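Beta-lactamase (Francisella tularensis subsp. tularensis, PDB 3P09) probably hydrolyses the amide bond of beta-lactam rings, giving substituted beta-amino acids, as a class A beta-lactamase linked to antibiotic resistance. Local coordinates at residues F84-Q93 and N108-N119; L150-A159 and I173-D184. One frame throughout, in Å; residues are numbered along the deposited sequence.

Contact 1 (F84-Q93 and N108-N119); sequences FLDKKIPINQ and NVGKTLTISQLN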
loop_
_atom_site.group_PDB
_atom_site.type_symbol
_atom_site.label_atom_id
_atom_site.label_comp_id
_atom_site.label_asym_id
_atom_site.label_seq_id
_atom_site.Cartn_x
_atom_site.Cartn_y
_atom_site.Cartn_z
ATOM N N PHE A 84 -5.214 -21.678 7.563
ATOM C CA PHE A 84 -6.018 -20.464 7.617
ATOM C C PHE A 84 -6.347 -19.878 6.234
ATOM O O PHE A 84 -7.452 -19.377 6.023
ATOM C CB PHE A 84 -5.323 -19.421 8.491
ATOM C CG PHE A 84 -6.160 -18.206 8.785
ATOM C CD1 PHE A 84 -7.338 -18.313 9.515
ATOM C CD2 PHE A 84 -5.748 -16.949 8.360
ATOM C CE1 PHE A 84 -8.103 -17.194 9.805
ATOM C CE2 PHE A 84 -6.504 -15.813 8.650
ATOM C CZ PHE A 84 -7.688 -15.937 9.373
ATOM N N LEU A 85 -5.399 -19.940 5.298
ATOM C CA LEU A 85 -5.635 -19.388 3.957
ATOM C C LEU A 85 -6.774 -20.084 3.211
ATOM O O LEU A 85 -7.411 -19.484 2.350
ATOM C CB LEU A 85 -4.371 -19.452 3.102
ATOM C CG LEU A 85 -3.305 -18.402 3.436
ATOM C CD1 LEU A 85 -2.052 -18.611 2.604
ATOM C CD2 LEU A 85 -3.862 -17.021 3.198
ATOM N N ASP A 86 -7.008 -21.352 3.533
ATOM C CA ASP A 86 -8.054 -22.133 2.873
ATOM C C ASP A 86 -9.393 -22.046 3.588
ATOM O O ASP A 86 -10.378 -22.626 3.137
ATOM C CB ASP A 86 -7.627 -23.593 2.768
ATOM C CG ASP A 86 -6.403 -23.773 1.904
ATOM O OD1 ASP A 86 -6.440 -23.338 0.734
ATOM O OD2 ASP A 86 -5.400 -24.331 2.398
ATOM N N LYS A 87 -9.430 -21.310 4.693
ATOM C CA LYS A 87 -10.627 -21.214 5.530
ATOM C C LYS A 87 -11.746 -20.465 4.823
ATOM O O LYS A 87 -11.531 -19.370 4.302
ATOM C CB LYS A 87 -10.302 -20.526 6.861
ATOM C CG LYS A 87 -11.526 -20.151 7.678
ATOM C CD LYS A 87 -11.167 -19.776 9.115
ATOM C CE LYS A 87 -10.929 -21.017 9.971
ATOM N NZ LYS A 87 -10.752 -20.691 11.419
ATOM N N LYS A 88 -12.944 -21.048 4.828
ATOM C CA LYS A 88 -14.086 -20.486 4.114
ATOM C C LYS A 88 -14.826 -19.455 4.947
ATOM O O LYS A 88 -15.229 -19.731 6.076
ATOM C CB LYS A 88 -15.057 -21.601 3.692
ATOM C CG LYS A 88 -14.477 -22.584 2.683
ATOM C CD LYS A 88 -15.378 -23.809 2.511
ATOM C CE LYS A 88 -14.658 -24.933 1.764
ATOM N NZ LYS A 88 -15.537 -26.114 1.475
ATOM N N ILE A 89 -15.003 -18.267 4.383
ATOM C CA ILE A 89 -15.664 -17.174 5.078
ATOM C C ILE A 89 -16.939 -16.794 4.350
ATOM O O ILE A 89 -16.899 -16.444 3.180
ATOM C CB ILE A 89 -14.782 -15.898 5.129
ATOM C CG1 ILE A 89 -13.354 -16.223 5.596
ATOM C CG2 ILE A 89 -15.430 -14.857 6.028
ATOM C CD1 ILE A 89 -13.291 -16.909 6.975
ATOM N N PRO A 90 -18.082 -16.864 5.043
ATOM C CA PRO A 90 -19.344 -16.368 4.485
ATOM C C PRO A 90 -19.283 -14.876 4.164
ATOM O O PRO A 90 -18.771 -14.094 4.959
ATOM C CB PRO A 90 -20.344 -16.622 5.618
ATOM C CG PRO A 90 -19.769 -17.774 6.365
ATOM C CD PRO A 90 -18.277 -17.564 6.322
ATOM N N ILE A 91 -19.775 -14.491 2.994
ATOM C CA ILE A 91 -19.867 -13.080 2.638
ATOM C C ILE A 91 -21.324 -12.659 2.809
ATOM O O ILE A 91 -22.196 -13.163 2.109
ATOM C CB ILE A 91 -19.430 -12.828 1.179
ATOM C CG1 ILE A 91 -18.027 -13.392 0.939
ATOM C CG2 ILE A 91 -19.475 -11.344 0.852
ATOM C CD1 ILE A 91 -17.016 -12.978 1.984
ATOM N N ASN A 92 -21.580 -11.756 3.752
ATOM C CA ASN A 92 -22.943 -11.314 4.050
ATOM C C ASN A 92 -23.189 -9.890 3.549
ATOM O O ASN A 92 -22.249 -9.113 3.394
ATOM C CB ASN A 92 -23.203 -11.392 5.562
ATOM C CG ASN A 92 -22.972 -12.792 6.121
ATOM O OD1 ASN A 92 -23.411 -13.785 5.540
ATOM N ND2 ASN A 92 -22.267 -12.875 7.240
ATOM N N GLN A 93 -24.451 -9.545 3.315
ATOM C CA GLN A 93 -24.792 -8.226 2.793
ATOM C C GLN A 93 -24.277 -7.126 3.707
ATOM O O GLN A 93 -23.775 -6.107 3.244
ATOM C CB GLN A 93 -26.309 -8.076 2.619
ATOM C CG GLN A 93 -26.698 -6.839 1.816
ATOM C CD GLN A 93 -26.118 -6.851 0.405
ATOM O OE1 GLN A 93 -25.357 -5.959 0.028
ATOM N NE2 GLN A 93 -26.481 -7.859 -0.381
ATOM N N ASN A 108 -20.292 -11.959 -4.460
ATOM C CA ASN A 108 -20.296 -13.200 -3.687
ATOM C C ASN A 108 -21.164 -13.186 -2.430
ATOM O O ASN A 108 -20.963 -14.000 -1.522
ATOM C CB ASN A 108 -18.862 -13.575 -3.315
ATOM C CG ASN A 108 -18.063 -14.036 -4.508
ATOM O OD1 ASN A 108 -18.135 -15.202 -4.900
ATOM N ND2 ASN A 108 -17.311 -13.117 -5.113
ATOM N N VAL A 109 -22.125 -12.269 -2.379
ATOM C CA VAL A 109 -23.027 -12.189 -1.237
ATOM C C VAL A 109 -23.881 -13.453 -1.169
ATOM O O VAL A 109 -24.445 -13.885 -2.178
ATOM C CB VAL A 109 -23.901 -10.924 -1.315
ATOM C CG1 VAL A 109 -24.964 -10.936 -0.225
ATOM C CG2 VAL A 109 -23.007 -9.677 -1.193
ATOM N N GLY A 110 -23.933 -14.066 0.011
ATOM C CA GLY A 110 -24.686 -15.295 0.205
ATOM C C GLY A 110 -23.868 -16.527 -0.138
ATOM O O GLY A 110 -24.359 -17.649 -0.019
ATOM N N LYS A 111 -22.628 -16.318 -0.578
ATOM C CA LYS A 111 -21.701 -17.422 -0.813
ATOM C C LYS A 111 -20.515 -17.292 0.151
ATOM O O LYS A 111 -20.551 -16.486 1.090
ATOM C CB LYS A 111 -21.172 -17.408 -2.247
ATOM C CG LYS A 111 -22.222 -17.408 -3.358
ATOM C CD LYS A 111 -21.535 -17.235 -4.719
ATOM C CE LYS A 111 -22.469 -17.521 -5.879
ATOM N NZ LYS A 111 -21.730 -17.619 -7.177
ATOM N N THR A 112 -19.462 -18.069 -0.088
ATOM C CA THR A 112 -18.272 -17.973 0.750
ATOM C C THR A 112 -17.049 -17.724 -0.107
ATOM O O THR A 112 -17.027 -18.077 -1.276
ATOM C CB THR A 112 -18.000 -19.268 1.539
ATOM O OG1 THR A 112 -17.714 -20.325 0.614
ATOM C CG2 THR A 112 -19.195 -19.647 2.413
ATOM N N LEU A 113 -16.033 -17.129 0.500
ATOM C CA LEU A 113 -14.733 -16.914 -0.129
ATOM C C LEU A 113 -13.662 -17.409 0.853
ATOM O O LEU A 113 -13.836 -17.282 2.071
ATOM C CB LEU A 113 -14.521 -15.420 -0.411
ATOM C CG LEU A 113 -15.307 -14.807 -1.577
ATOM C CD1 LEU A 113 -14.991 -13.302 -1.706
ATOM C CD2 LEU A 113 -14.956 -15.528 -2.862
ATOM N N THR A 114 -12.568 -17.977 0.346
ATOM C CA THR A 114 -11.473 -18.365 1.239
ATOM C C THR A 114 -10.744 -17.114 1.731
ATOM O O THR A 114 -10.851 -16.050 1.129
ATOM C CB THR A 114 -10.443 -19.257 0.548
ATOM O OG1 THR A 114 -9.791 -18.503 -0.475
ATOM C CG2 THR A 114 -11.108 -20.490 -0.065
ATOM N N ILE A 115 -10.002 -17.245 2.828
ATOM C CA ILE A 115 -9.146 -16.154 3.292
ATOM C C ILE A 115 -8.212 -15.687 2.165
ATOM O O ILE A 115 -8.018 -14.482 1.957
ATOM C CB ILE A 115 -8.329 -16.595 4.525
ATOM C CG1 ILE A 115 -9.241 -16.741 5.754
ATOM C CG2 ILE A 115 -7.167 -15.630 4.796
ATOM C CD1 ILE A 115 -9.732 -15.419 6.337
ATOM N N SER A 116 -7.643 -16.631 1.417
ATOM C CA SER A 116 -6.734 -16.239 0.337
ATOM C C SER A 116 -7.447 -15.422 -0.729
ATOM O O SER A 116 -6.885 -14.466 -1.263
ATOM C CB SER A 116 -6.037 -17.439 -0.314
ATOM O OG SER A 116 -5.028 -16.988 -1.221
ATOM N N GLN A 117 -8.682 -15.800 -1.055
ATOM C CA GLN A 117 -9.456 -15.026 -2.024
ATOM C C GLN A 117 -9.738 -13.617 -1.513
ATOM O O GLN A 117 -9.816 -12.662 -2.298
ATOM C CB GLN A 117 -10.783 -15.728 -2.346
ATOM C CG GLN A 117 -10.598 -16.966 -3.215
ATOM C CD GLN A 117 -11.884 -17.718 -3.434
ATOM O OE1 GLN A 117 -12.642 -17.959 -2.493
ATOM N NE2 GLN A 117 -12.148 -18.088 -4.687
ATOM N N LEU A 118 -9.924 -13.491 -0.204
ATOM C CA LEU A 118 -10.177 -12.185 0.400
ATOM C C LEU A 118 -8.905 -11.351 0.397
ATOM O O LEU A 118 -8.961 -10.141 0.240
ATOM C CB LEU A 118 -10.721 -12.337 1.827
ATOM C CG LEU A 118 -12.163 -12.843 1.873
ATOM C CD1 LEU A 118 -12.497 -13.556 3.195
ATOM C CD2 LEU A 118 -13.114 -11.685 1.623
ATOM N N ASN A 119 -7.761 -12.005 0.586
ATOM C CA ASN A 119 -6.485 -11.310 0.478
ATOM C C ASN A 119 -6.332 -10.681 -0.893
ATOM O O ASN A 119 -5.951 -9.528 -1.013
ATOM C CB ASN A 119 -5.310 -12.264 0.701
ATOM C CG ASN A 119 -5.094 -12.608 2.151
ATOM O OD1 ASN A 119 -5.573 -11.912 3.053
ATOM N ND2 ASN A 119 -4.330 -13.664 2.392
HETATM O O HOH W 1 -22.663 -16.398 2.894
#
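Phe84 swings its ring anti to the backbone N (chi1 -171°) and Ile115 sets CG1 anti to its carbonyl carbon (chi1 -71°), and these two choices bring the ethyl arm of the isoleucine over the aromatic face. Ile115 CG1 stands 4.1 Å from the centroid of the Phe84 ring, only 12° off its normal, a CH-pi contact. Ile115 CD1 touches the ring at Phe84 CZ and continues to Ile89 CG1, while the other branch, CG2, meets Leu85 CD2 at 3.9 Å. Ile89 CG1 also packs on Leu118 CD1, separated by 3.7 Å. Further along, Ile91 CG1 lies against Leu113 CG, and the Ile91 and Leu118 side chains run antiparallel to each other, meeting at Ile91 CD1 and Leu118 CD2, so the apolar row continues on the face of the strands that carries Ile89 and Leu113. Ile132 and Leu133 of helix 127-137 cover part of this row.

The backbones are tied more regularly. Ile89 and Leu113 form the antiparallel hydrogen-bonded pair, with Ile89 N to Leu113 O at 2.8 Å. Next to it, Ile91 N donates to Lys111 O at 2.9 Å, and Gly110 N, in a type II turn, returns a bond to Ile91 O. At the other end the first turn of the helix docks on the 3-10 segment: Ser116 N donates to Leu85 O at 3.0 Å. Thr114, the N-cap, accepts from Gln117 N through OG1, and Gln117 OE1 takes the Thr114 N-H in return. The result is a two-stranded antiparallel sheet whose strand 112-114 leads into a helix with a capping box at its N-terminus, on the periphery of the helical region of the class A beta-lactamase fold.

Contact 2 (L150-A159 and I173-D184); sequences LGDNDTIITA and INKTTPKAITKD
The carboxylates of Asp152 and Asp184 meet with their planes 41° apart, Asp152 OD2 lying 2.5 Å from Asp184 OD2, so one of the groups probably carries a proton. Asp152 turns CG away from its backbone N (chi1 -176°), which carries OD2 to Asp184. Ala180 CB lies off one face of the Asp152 carboxylate, 3.6 Å from OD1, and Leu150 CD1 stands over one face of the other, 4.0 Å from Asp184 CG. Asp152 OD1 takes the N-H of Asp154 nearly along its C-O axis and that of Thr155 from the syn side, tilted out of the plane, an Asx turn extended into an Asx motif. Thr155 OG1 donates to Asp152 OD2 at 2.6 Å, and bonds to both oxygens fix the group's rotation. Thr176 OG1 lies 2.6 Å from Thr155 OG1, the two side chains running alongside each other.

The amide of Asn174 is gripped at its oxygen. Thr158 N reaches Asn174 OD1 nearly end-on at 2.9 Å, whereas Thr158 OG1 comes from above the carbonyl plane at 3.1 Å. Ile156 N donates to Lys175 O, and Ile156 CG2 touches Ile173 CD1.

By family comparison, the residues between the segments correspond to the class A omega loop, whose base would be closed by the pairing of Ile156 and Thr158 with Ile173-Lys175. Backbone bonds from Asn174 and Thr176 to Ile62 and Phe60 set strand 175-176 against strand 60-61. Leu150 and Asp184 rest on Leu69 of helix 66-80, Ile157 packs on Ile147 of helix 140-149, and Thr182 of helix 178-190 leans on Tyr42 of strand 38-44.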
loop_
_atom_site.group_PDB
_atom_site.type_symbol
_atom_site.label_atom_id
_atom_site.label_comp_id
_atom_site.label_asym_id
_atom_site.label_seq_id
_atom_site.Cartn_x
_atom_site.Cartn_y
_atom_site.Cartn_z
ATOM N N LEU A 150 6.869 -5.924 12.554
ATOM C CA LEU A 150 7.604 -5.573 11.341
ATOM C C LEU A 150 8.731 -4.584 11.591
ATOM O O LEU A 150 9.598 -4.403 10.733
ATOM C CB LEU A 150 6.670 -4.965 10.290
ATOM C CG LEU A 150 5.877 -5.898 9.381
ATOM C CD1 LEU A 150 5.051 -5.075 8.404
ATOM C CD2 LEU A 150 6.805 -6.843 8.627
ATOM N N GLY A 151 8.719 -3.935 12.755
ATOM C CA GLY A 151 9.700 -2.905 13.047
ATOM C C GLY A 151 9.188 -1.505 12.737
ATOM O O GLY A 151 9.949 -0.534 12.769
ATOM N N ASP A 152 7.892 -1.404 12.453
ATOM C CA ASP A 152 7.270 -0.137 12.072
ATOM C C ASP A 152 6.652 0.561 13.278
ATOM O O ASP A 152 5.594 0.155 13.762
ATOM C CB ASP A 152 6.186 -0.385 11.016
ATOM C CG ASP A 152 5.572 0.907 10.494
ATOM O OD1 ASP A 152 5.735 1.955 11.159
ATOM O OD2 ASP A 152 4.927 0.878 9.420
ATOM N N ASN A 153 7.300 1.619 13.751
ATOM C CA ASN A 153 6.763 2.405 14.862
ATOM C C ASN A 153 6.234 3.771 14.426
ATOM O O ASN A 153 6.003 4.645 15.263
ATOM C CB ASN A 153 7.823 2.606 15.949
ATOM C CG ASN A 153 8.391 1.300 16.450
ATOM O OD1 ASN A 153 9.590 1.046 16.322
ATOM N ND2 ASN A 153 7.532 0.451 17.012
ATOM N N ASP A 154 6.053 3.960 13.123
ATOM C CA ASP A 154 5.576 5.245 12.607
ATOM C C ASP A 154 4.121 5.171 12.137
ATOM O O ASP A 154 3.385 6.145 12.212
ATOM C CB ASP A 154 6.463 5.741 11.454
ATOM C CG ASP A 154 7.844 6.184 11.921
ATOM O OD1 ASP A 154 7.968 6.623 13.081
ATOM O OD2 ASP A 154 8.800 6.109 11.120
ATOM N N THR A 155 3.719 4.006 11.657
ATOM C CA THR A 155 2.379 3.814 11.105
ATOM C C THR A 155 1.344 3.663 12.219
ATOM O O THR A 155 1.464 2.783 13.066
ATOM C CB THR A 155 2.370 2.570 10.198
ATOM O OG1 THR A 155 3.234 2.812 9.085
ATOM C CG2 THR A 155 0.972 2.259 9.683
ATOM N N ILE A 156 0.332 4.524 12.220
ATOM C CA ILE A 156 -0.698 4.485 13.248
ATOM C C ILE A 156 -2.082 4.268 12.643
ATOM O O ILE A 156 -2.649 5.173 12.053
ATOM C CB ILE A 156 -0.751 5.789 14.046
ATOM C CG1 ILE A 156 0.641 6.156 14.563
ATOM C CG2 ILE A 156 -1.736 5.648 15.186
ATOM C CD1 ILE A 156 1.174 5.181 15.601
ATOM N N ILE A 157 -2.627 3.071 12.808
ATOM C CA ILE A 157 -3.937 2.742 12.250
ATOM C C ILE A 157 -4.959 2.593 13.374
ATOM O O ILE A 157 -4.728 1.849 14.343
ATOM C CB ILE A 157 -3.864 1.441 11.454
ATOM C CG1 ILE A 157 -2.983 1.634 10.215
ATOM C CG2 ILE A 157 -5.267 0.985 11.053
ATOM C CD1 ILE A 157 -2.593 0.350 9.574
ATOM N N THR A 158 -6.081 3.304 13.274
ATOM C CA THR A 158 -7.053 3.302 14.377
ATOM C C THR A 158 -8.448 2.955 13.900
ATOM O O THR A 158 -9.404 2.999 14.678
ATOM C CB THR A 158 -7.125 4.662 15.097
ATOM O OG1 THR A 158 -7.527 5.675 14.163
ATOM C CG2 THR A 158 -5.771 5.022 15.710
ATOM N N ALA A 159 -8.564 2.617 12.622
ATOM C CA ALA A 159 -9.861 2.261 12.065
ATOM C C ALA A 159 -9.719 1.438 10.791
ATOM O O ALA A 159 -8.644 1.353 10.200
ATOM C CB ALA A 159 -10.687 3.524 11.799
ATOM N N ILE A 173 -2.518 10.163 13.355
ATOM C CA ILE A 173 -3.501 9.082 13.317
ATOM C C ILE A 173 -3.833 8.740 11.870
ATOM O O ILE A 173 -4.060 9.634 11.048
ATOM C CB ILE A 173 -4.801 9.474 14.066
ATOM C CG1 ILE A 173 -4.507 9.782 15.536
ATOM C CG2 ILE A 173 -5.860 8.394 13.935
ATOM C CD1 ILE A 173 -3.834 8.677 16.274
ATOM N N ASN A 174 -3.852 7.442 11.571
ATOM C CA ASN A 174 -4.130 6.935 10.221
ATOM C C ASN A 174 -3.159 7.479 9.183
ATOM O O ASN A 174 -3.527 7.697 8.039
ATOM C CB ASN A 174 -5.592 7.195 9.833
ATOM C CG ASN A 174 -6.570 6.494 10.774
ATOM O OD1 ASN A 174 -6.225 5.492 11.401
ATOM N ND2 ASN A 174 -7.794 7.008 10.867
ATOM N N LYS A 175 -1.913 7.694 9.608
ATOM C CA LYS A 175 -0.855 8.133 8.700
ATOM C C LYS A 175 0.367 7.219 8.782
ATOM O O LYS A 175 0.506 6.429 9.717
ATOM C CB LYS A 175 -0.439 9.566 9.018
ATOM C CG LYS A 175 -1.539 10.580 8.732
ATOM C CD LYS A 175 -1.035 11.997 8.785
ATOM C CE LYS A 175 -2.189 12.996 8.608
ATOM N NZ LYS A 175 -1.789 14.401 8.968
ATOM N N THR A 176 1.237 7.323 7.786
ATOM C CA THR A 176 2.505 6.594 7.813
ATOM C C THR A 176 3.560 7.515 7.197
ATOM O O THR A 176 3.225 8.621 6.766
ATOM C CB THR A 176 2.383 5.267 7.019
ATOM O OG1 THR A 176 3.613 4.528 7.106
ATOM C CG2 THR A 176 2.062 5.546 5.554
ATOM N N THR A 177 4.819 7.073 7.140
ATOM C CA THR A 177 5.872 7.841 6.468
ATOM C C THR A 177 6.352 7.056 5.250
ATOM O O THR A 177 6.217 5.828 5.210
ATOM C CB THR A 177 7.116 8.052 7.381
ATOM O OG1 THR A 177 7.660 6.773 7.746
ATOM C CG2 THR A 177 6.755 8.851 8.653
ATOM N N PRO A 178 6.919 7.755 4.252
ATOM C CA PRO A 178 7.454 7.009 3.107
ATOM C C PRO A 178 8.479 5.955 3.544
ATOM O O PRO A 178 8.487 4.845 3.032
ATOM C CB PRO A 178 8.106 8.098 2.253
ATOM C CG PRO A 178 7.317 9.367 2.576
ATOM C CD PRO A 178 7.010 9.219 4.064
ATOM N N LYS A 179 9.318 6.286 4.514
ATOM C CA LYS A 179 10.344 5.346 4.952
ATOM C C LYS A 179 9.717 4.095 5.568
ATOM O O LYS A 179 10.052 2.969 5.200
ATOM C CB LYS A 179 11.297 6.039 5.948
ATOM C CG LYS A 179 12.516 5.226 6.347
ATOM C CD LYS A 179 13.413 6.033 7.285
ATOM C CE LYS A 179 14.609 5.205 7.743
ATOM N NZ LYS A 179 15.507 5.946 8.677
ATOM N N ALA A 180 8.781 4.293 6.492
ATOM C CA ALA A 180 8.215 3.176 7.229
ATOM C C ALA A 180 7.451 2.232 6.310
ATOM O O ALA A 180 7.612 1.006 6.379
ATOM C CB ALA A 180 7.310 3.674 8.377
ATOM N N ILE A 181 6.612 2.803 5.456
ATOM C CA ILE A 181 5.727 1.992 4.633
ATOM C C ILE A 181 6.516 1.257 3.554
ATOM O O ILE A 181 6.150 0.160 3.168
ATOM C CB ILE A 181 4.603 2.822 3.995
ATOM C CG1 ILE A 181 3.459 1.899 3.566
ATOM C CG2 ILE A 181 5.137 3.659 2.821
ATOM C CD1 ILE A 181 2.776 1.234 4.757
ATOM N N THR A 182 7.627 1.844 3.112
ATOM C CA THR A 182 8.456 1.241 2.068
ATOM C C THR A 182 9.335 0.129 2.645
ATOM O O THR A 182 9.479 -0.925 2.041
ATOM C CB THR A 182 9.330 2.311 1.342
ATOM O OG1 THR A 182 8.478 3.270 0.716
ATOM C CG2 THR A 182 10.207 1.687 0.257
ATOM N N LYS A 183 9.936 0.368 3.806
ATOM C CA LYS A 183 10.606 -0.711 4.532
ATOM C C LYS A 183 9.626 -1.876 4.780
ATOM O O LYS A 183 10.000 -3.046 4.696
ATOM C CB LYS A 183 11.205 -0.198 5.852
ATOM C CG LYS A 183 12.427 0.718 5.658
ATOM C CD LYS A 183 13.234 0.923 6.950
ATOM C CE LYS A 183 12.341 1.214 8.122
ATOM N NZ LYS A 183 13.066 1.097 9.430
ATOM N N ASP A 184 8.366 -1.556 5.066
ATOM C CA ASP A 184 7.366 -2.599 5.332
ATOM C C ASP A 184 7.128 -3.513 4.137
ATOM O O ASP A 184 7.102 -4.731 4.275
ATOM C CB ASP A 184 6.019 -1.989 5.721
ATOM C CG ASP A 184 6.022 -1.403 7.117
ATOM O OD1 ASP A 184 6.959 -1.700 7.898
ATOM O OD2 ASP A 184 5.074 -0.651 7.432
HETATM O O HOH W 2 9.818 -2.273 9.028
#

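In the fold
Contact 1 lies toward the periphery, about 22 Å from the centre of the chain, and is only partly buried; contact 2 sits about 10 Å from that centre and is mostly buried. Their centres are about 27 Å apart and they do not touch, their nearest atoms being about 14 Å apart. Both nevertheless lean on helix 66-80, which contact 1 reaches through Ile115 at Ile74. Contact 1 relies on strand pairing and aliphatic packing. Contact 2 has only sparse backbone pairing and depends on the buried carboxylates of Asp152 and Asp184, on threonine hydroxyls and on an amide. In both, the second segment passes into a helix with a threonine as N-cap.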